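Local coordinates for protein frutapin (Artocarpus altilis, PDB 5KRP) that is a breadfruit lectin of the jacalin-related family, which probably binds mannose-type carbohydrates and assembles as a tetramer of beta-prism subunits, at residues E74-S79 against K103-R108; T94-S99 against G138-A143. One frame throughout, in Å; residues are numbered along the deposited sequence.

Contact 1 (E74-S79 against K103-R108)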
# COMPACT_ATOMS: atom_id res chain seq x y z
N GLU A 74 0.73 11.84 17.27
CA GLU A 74 -0.74 11.93 17.41
C GLU A 74 -1.38 12.96 16.45
O GLU A 74 -2.55 12.81 16.08
CB GLU A 74 -1.16 12.33 18.82
CG GLU A 74 -0.81 11.36 19.92
CD GLU A 74 0.68 11.37 20.28
OE1 GLU A 74 1.38 12.44 20.07
OE2 GLU A 74 1.14 10.28 20.74
N GLU A 75 -0.63 14.02 16.16
CA GLU A 75 -1.09 15.11 15.26
C GLU A 75 -0.38 14.99 13.91
O GLU A 75 0.84 14.83 13.88
CB GLU A 75 -0.85 16.47 15.88
CG GLU A 75 -1.38 17.63 15.02
CD GLU A 75 -1.05 19.03 15.56
OE1 GLU A 75 0.07 19.25 16.05
OE2 GLU A 75 -1.95 19.87 15.45
N PHE A 76 -1.17 15.05 12.84
CA PHE A 76 -0.61 14.94 11.49
C PHE A 76 -1.50 15.72 10.53
O PHE A 76 -2.67 16.08 10.84
CB PHE A 76 -0.56 13.45 11.09
CG PHE A 76 -1.84 12.72 11.33
CD1 PHE A 76 -2.87 12.75 10.41
CD2 PHE A 76 -2.00 11.93 12.49
CE1 PHE A 76 -4.06 12.06 10.62
CE2 PHE A 76 -3.22 11.25 12.71
CZ PHE A 76 -4.24 11.34 11.81
N LEU A 77 -0.96 15.97 9.36
CA LEU A 77 -1.65 16.78 8.34
C LEU A 77 -2.86 16.07 7.78
O LEU A 77 -2.78 14.84 7.53
CB LEU A 77 -0.69 17.08 7.19
CG LEU A 77 0.52 17.92 7.49
CD1 LEU A 77 1.38 17.97 6.19
CD2 LEU A 77 -0.02 19.27 7.95
N VAL A 78 -3.97 16.78 7.64
CA VAL A 78 -5.19 16.35 6.92
C VAL A 78 -5.47 17.17 5.66
O VAL A 78 -6.36 16.86 4.86
CB VAL A 78 -6.42 16.26 7.83
CG1 VAL A 78 -6.21 15.21 8.90
CG2 VAL A 78 -6.72 17.58 8.50
N SER A 79 -4.76 18.29 5.46
CA SER A 79 -5.03 19.19 4.32
C SER A 79 -3.77 19.95 3.99
O SER A 79 -3.08 20.50 4.89
CB SER A 79 -6.12 20.24 4.64
OG SER A 79 -6.26 21.11 3.50
N LYS A 103 -3.55 22.14 7.48
CA LYS A 103 -4.49 21.84 8.58
C LYS A 103 -4.18 20.48 9.18
O LYS A 103 -3.69 19.59 8.47
CB LYS A 103 -5.91 21.82 8.08
CG LYS A 103 -6.33 23.17 7.53
CD LYS A 103 -7.84 23.28 7.43
CE LYS A 103 -8.21 24.55 6.68
NZ LYS A 103 -9.66 24.52 6.29
N THR A 104 -4.39 20.33 10.49
CA THR A 104 -4.17 19.03 11.17
C THR A 104 -5.42 18.34 11.72
O THR A 104 -6.50 18.96 11.92
CB THR A 104 -3.12 19.13 12.29
OG1 THR A 104 -3.76 19.65 13.46
CG2 THR A 104 -1.93 20.00 11.91
N ASN A 105 -5.29 17.02 11.95
CA ASN A 105 -6.35 16.21 12.56
C ASN A 105 -6.80 16.71 13.95
O ASN A 105 -7.87 16.38 14.41
CB ASN A 105 -5.93 14.73 12.61
CG ASN A 105 -4.82 14.50 13.56
OD1 ASN A 105 -3.89 15.28 13.65
ND2 ASN A 105 -4.91 13.41 14.33
N LYS A 106 -5.96 17.49 14.59
CA LYS A 106 -6.27 18.10 15.88
C LYS A 106 -6.98 19.44 15.73
O LYS A 106 -7.22 20.13 16.74
CB LYS A 106 -5.01 18.26 16.71
CG LYS A 106 -4.34 16.97 17.16
CD LYS A 106 -5.27 16.01 17.91
CE LYS A 106 -4.45 14.93 18.61
NZ LYS A 106 -5.35 13.99 19.32
N GLY A 107 -7.33 19.82 14.51
CA GLY A 107 -7.99 21.11 14.26
C GLY A 107 -7.10 22.35 14.32
O GLY A 107 -7.63 23.45 14.51
N ARG A 108 -5.78 22.23 14.18
CA ARG A 108 -4.89 23.41 14.13
C ARG A 108 -4.68 23.77 12.64
O ARG A 108 -4.58 22.87 11.78
CB ARG A 108 -3.54 23.21 14.80
CG ARG A 108 -3.51 23.02 16.34
CD ARG A 108 -2.23 22.25 16.75
NE ARG A 108 -1.21 23.06 17.26
CZ ARG A 108 0.10 22.82 17.31
NH1 ARG A 108 0.74 21.70 16.86
NH2 ARG A 108 0.83 23.80 17.81
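The amide of Asn105 lies against one face of the Phe76 ring, its CG 3.6 Å above the ring plane and over the ring centre. Ring and amide planes are 22° apart, a stacked pair, and Asn105 CB adds a CH-pi contact over the same face. At its two ends the amide bonds to backbone: Asn105 ND2 gives a nearly straight hydrogen bond to Glu74 O (3.0 Å), lying in both the amide plane and the carbonyl plane, while Asn105 OD1 receives Phe76 N at 2.8 Å, with that donor well above the carbonyl plane and so off a lone pair. Two bonds thus fix the rotation of the amide. Phe76 CG sits between its backbone N and carbonyl carbon (chi1 49°), which folds the ring back over Asn105. The second flat group is the Arg108 guanidinium: at its edge, Arg108 NH1 meets Glu75 OE1 at 2.7 Å in a salt bridge, the oxygen lying near the guanidinium plane. Glu75 reaches it with an extended chain, CG anti to the backbone N, and OE1 also accepts from Gln71 N.

Backbone bonds continue the join into the hairpin of strands 77-86 and 95-104, in one sheet of the jacalin-type beta-prism. Leu77 and Thr104 form a non-hydrogen-bonded pair, Ser79 and Lys103 a hydrogen-bonded one, and between them the register slips by one: Val78 and Ser79 both face Lys103, a classic beta bulge. Val78 N donates to Lys103 O (2.9 Å), whereas the Ser79 N bond to that oxygen is weak. From Thr104 to Gly107 the chain reverses in a type I turn, within which Thr104 OG1 accepts from Lys106 N, an ST turn. Val78 CG1 packs against Asn105 CB at 3.8 Å.

Contact 2 (T94-S99 against G138-A143)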
# COMPACT_ATOMS: atom_id res chain seq x y z
N THR A 94 7.08 32.81 -14.82
CA THR A 94 6.70 31.40 -14.61
C THR A 94 5.77 31.30 -13.31
O THR A 94 6.02 32.03 -12.36
CB THR A 94 7.94 30.58 -14.52
OG1 THR A 94 7.57 29.23 -14.69
CG2 THR A 94 8.72 30.82 -13.23
N PRO A 95 4.74 30.46 -13.32
CA PRO A 95 3.97 30.23 -12.08
C PRO A 95 4.84 29.63 -10.96
O PRO A 95 5.65 28.76 -11.19
CB PRO A 95 2.89 29.25 -12.51
CG PRO A 95 2.82 29.38 -14.03
CD PRO A 95 4.21 29.57 -14.41
N VAL A 96 4.63 30.14 -9.77
CA VAL A 96 5.22 29.65 -8.54
C VAL A 96 4.18 29.48 -7.45
O VAL A 96 3.00 29.86 -7.58
CB VAL A 96 6.37 30.61 -8.03
CG1 VAL A 96 7.39 30.84 -9.08
CG2 VAL A 96 5.82 31.92 -7.53
N VAL A 97 4.61 28.90 -6.33
CA VAL A 97 3.73 28.74 -5.18
C VAL A 97 3.73 30.03 -4.38
O VAL A 97 4.75 30.38 -3.80
CB VAL A 97 4.19 27.58 -4.25
CG1 VAL A 97 3.26 27.46 -3.05
CG2 VAL A 97 4.30 26.27 -5.05
N ARG A 98 2.59 30.71 -4.41
CA ARG A 98 2.42 32.05 -3.85
C ARG A 98 2.03 31.95 -2.40
O ARG A 98 2.42 32.79 -1.57
CB ARG A 98 1.39 32.89 -4.64
CG ARG A 98 1.76 33.19 -6.09
CD ARG A 98 3.02 34.02 -6.26
NE ARG A 98 2.81 35.24 -5.52
CZ ARG A 98 2.20 36.32 -6.00
NH1 ARG A 98 1.82 36.41 -7.27
NH2 ARG A 98 1.96 37.30 -5.17
N SER A 99 1.32 30.89 -2.04
CA SER A 99 0.86 30.71 -0.65
C SER A 99 0.76 29.20 -0.31
O SER A 99 0.43 28.39 -1.21
CB SER A 99 -0.54 31.27 -0.48
OG SER A 99 -0.88 31.39 0.86
N GLY A 138 13.89 27.49 -7.32
CA GLY A 138 14.90 28.34 -7.96
C GLY A 138 15.17 29.44 -6.94
O GLY A 138 15.74 29.15 -5.89
N ASP A 139 14.78 30.67 -7.27
CA ASP A 139 14.76 31.73 -6.30
C ASP A 139 13.60 31.52 -5.33
O ASP A 139 13.68 32.01 -4.23
CB ASP A 139 14.58 33.09 -6.93
CG ASP A 139 15.78 33.54 -7.77
OD1 ASP A 139 16.88 32.92 -7.75
OD2 ASP A 139 15.54 34.52 -8.52
N LEU A 140 12.52 30.84 -5.78
CA LEU A 140 11.31 30.66 -5.06
C LEU A 140 10.93 29.14 -5.19
O LEU A 140 11.57 28.38 -5.93
CB LEU A 140 10.17 31.48 -5.69
CG LEU A 140 10.37 33.01 -5.58
CD1 LEU A 140 9.32 33.70 -6.37
CD2 LEU A 140 10.30 33.50 -4.17
N LEU A 141 9.91 28.76 -4.46
CA LEU A 141 9.32 27.43 -4.58
C LEU A 141 8.44 27.48 -5.81
O LEU A 141 7.32 27.89 -5.76
CB LEU A 141 8.50 27.14 -3.29
CG LEU A 141 7.88 25.73 -3.28
CD1 LEU A 141 8.97 24.72 -3.32
CD2 LEU A 141 6.96 25.54 -2.10
N ASP A 142 8.96 27.01 -6.94
CA ASP A 142 8.14 26.90 -8.14
C ASP A 142 6.95 25.93 -8.05
O ASP A 142 5.87 26.21 -8.57
CB ASP A 142 9.03 26.45 -9.29
CG ASP A 142 10.10 27.48 -9.67
OD1 ASP A 142 11.12 27.62 -8.95
OD2 ASP A 142 9.95 28.14 -10.73
N ALA A 143 7.12 24.81 -7.36
CA ALA A 143 6.04 23.80 -7.34
C ALA A 143 6.28 22.86 -6.16
O ALA A 143 7.41 22.72 -5.69
CB ALA A 143 6.01 22.99 -8.64
O HOH W 1 7.93 27.78 -12.41
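Strands 95-99 and 141-143 approach to 4.5 Å between axes but run at 112° to one another, and the one direct hydrogen bond between the segments, Val97 N to Leu141 O (2.9 Å), is nearly straight. The CA-H...O contact of Val96 CA with Asp142 O (3.5 Å) lies beside it. With so steep an angle the two strands meet at a crossing point and do not pair along their length; here the first residues of two inner strands, from different sheets of the beta-prism, meet.

Val97 CG2 packs alongside Leu141, 4.0 Å from Leu141 CG, and also reaches Ala143 CA. That methyl stands anti to the carbonyl carbon of Val97, while CG1 is anti to the backbone N (chi1 179°). Ile38 of strand 38-47 touches both Val97 and Leu141, bringing a third sheet to the junction. Val96 uses its two branches separately: Val96 CG2 meets the Leu140 CD1 methyl at 4.1 Å, the side chains crossing at a slant, and CG1 turns to Asp142 OD2.

The polar side-chain contact lies at the Thr94 end. A water accepts from Thr94 OG1 at 2.7 Å and donates to Pro95 O (2.8 Å) and to Asp142 OD2 (2.7 Å), linking the first two residues of one segment to the carboxylate of the other. Thr94 CG2 comes near the same OD2, the two side chains crossing at about a right angle.

Asp142 OD2 also hydrogen-bonds a glycerol, probably from the crystallisation liquor, that is held as well by Asp139 N and Leu140 N. An aspartate carboxylate beside backbone N-H groups, all gripping a polyol, is consistent with the sugar-binding site of jacalin-related lectins, with the water bridge tying that carboxylate to Thr94 and Pro95 at the start of strand 95-104.

Overall arrangement
From the N terminus, the chain first meets contact 1 at 74-79, runs out along strand 77-86 and turns into 94-99, the first half of contact 2. Strand 95-104 then carries it back to 103-108, where contact 1 closes the hairpin loop, 24 residues apart at the nearest ends. After strands 109-114, 119-125 and 127-137 it arrives at 138-143, closing the longer loop of contact 2 over 39 residues. The segments alternate, so the loops cross and neither nests in the other. Strand 95-104 serves both contacts, whose centres are 25 Å apart: contact 1 lies within its own sheet, and contact 2 joins that sheet to the one holding strand 141-149.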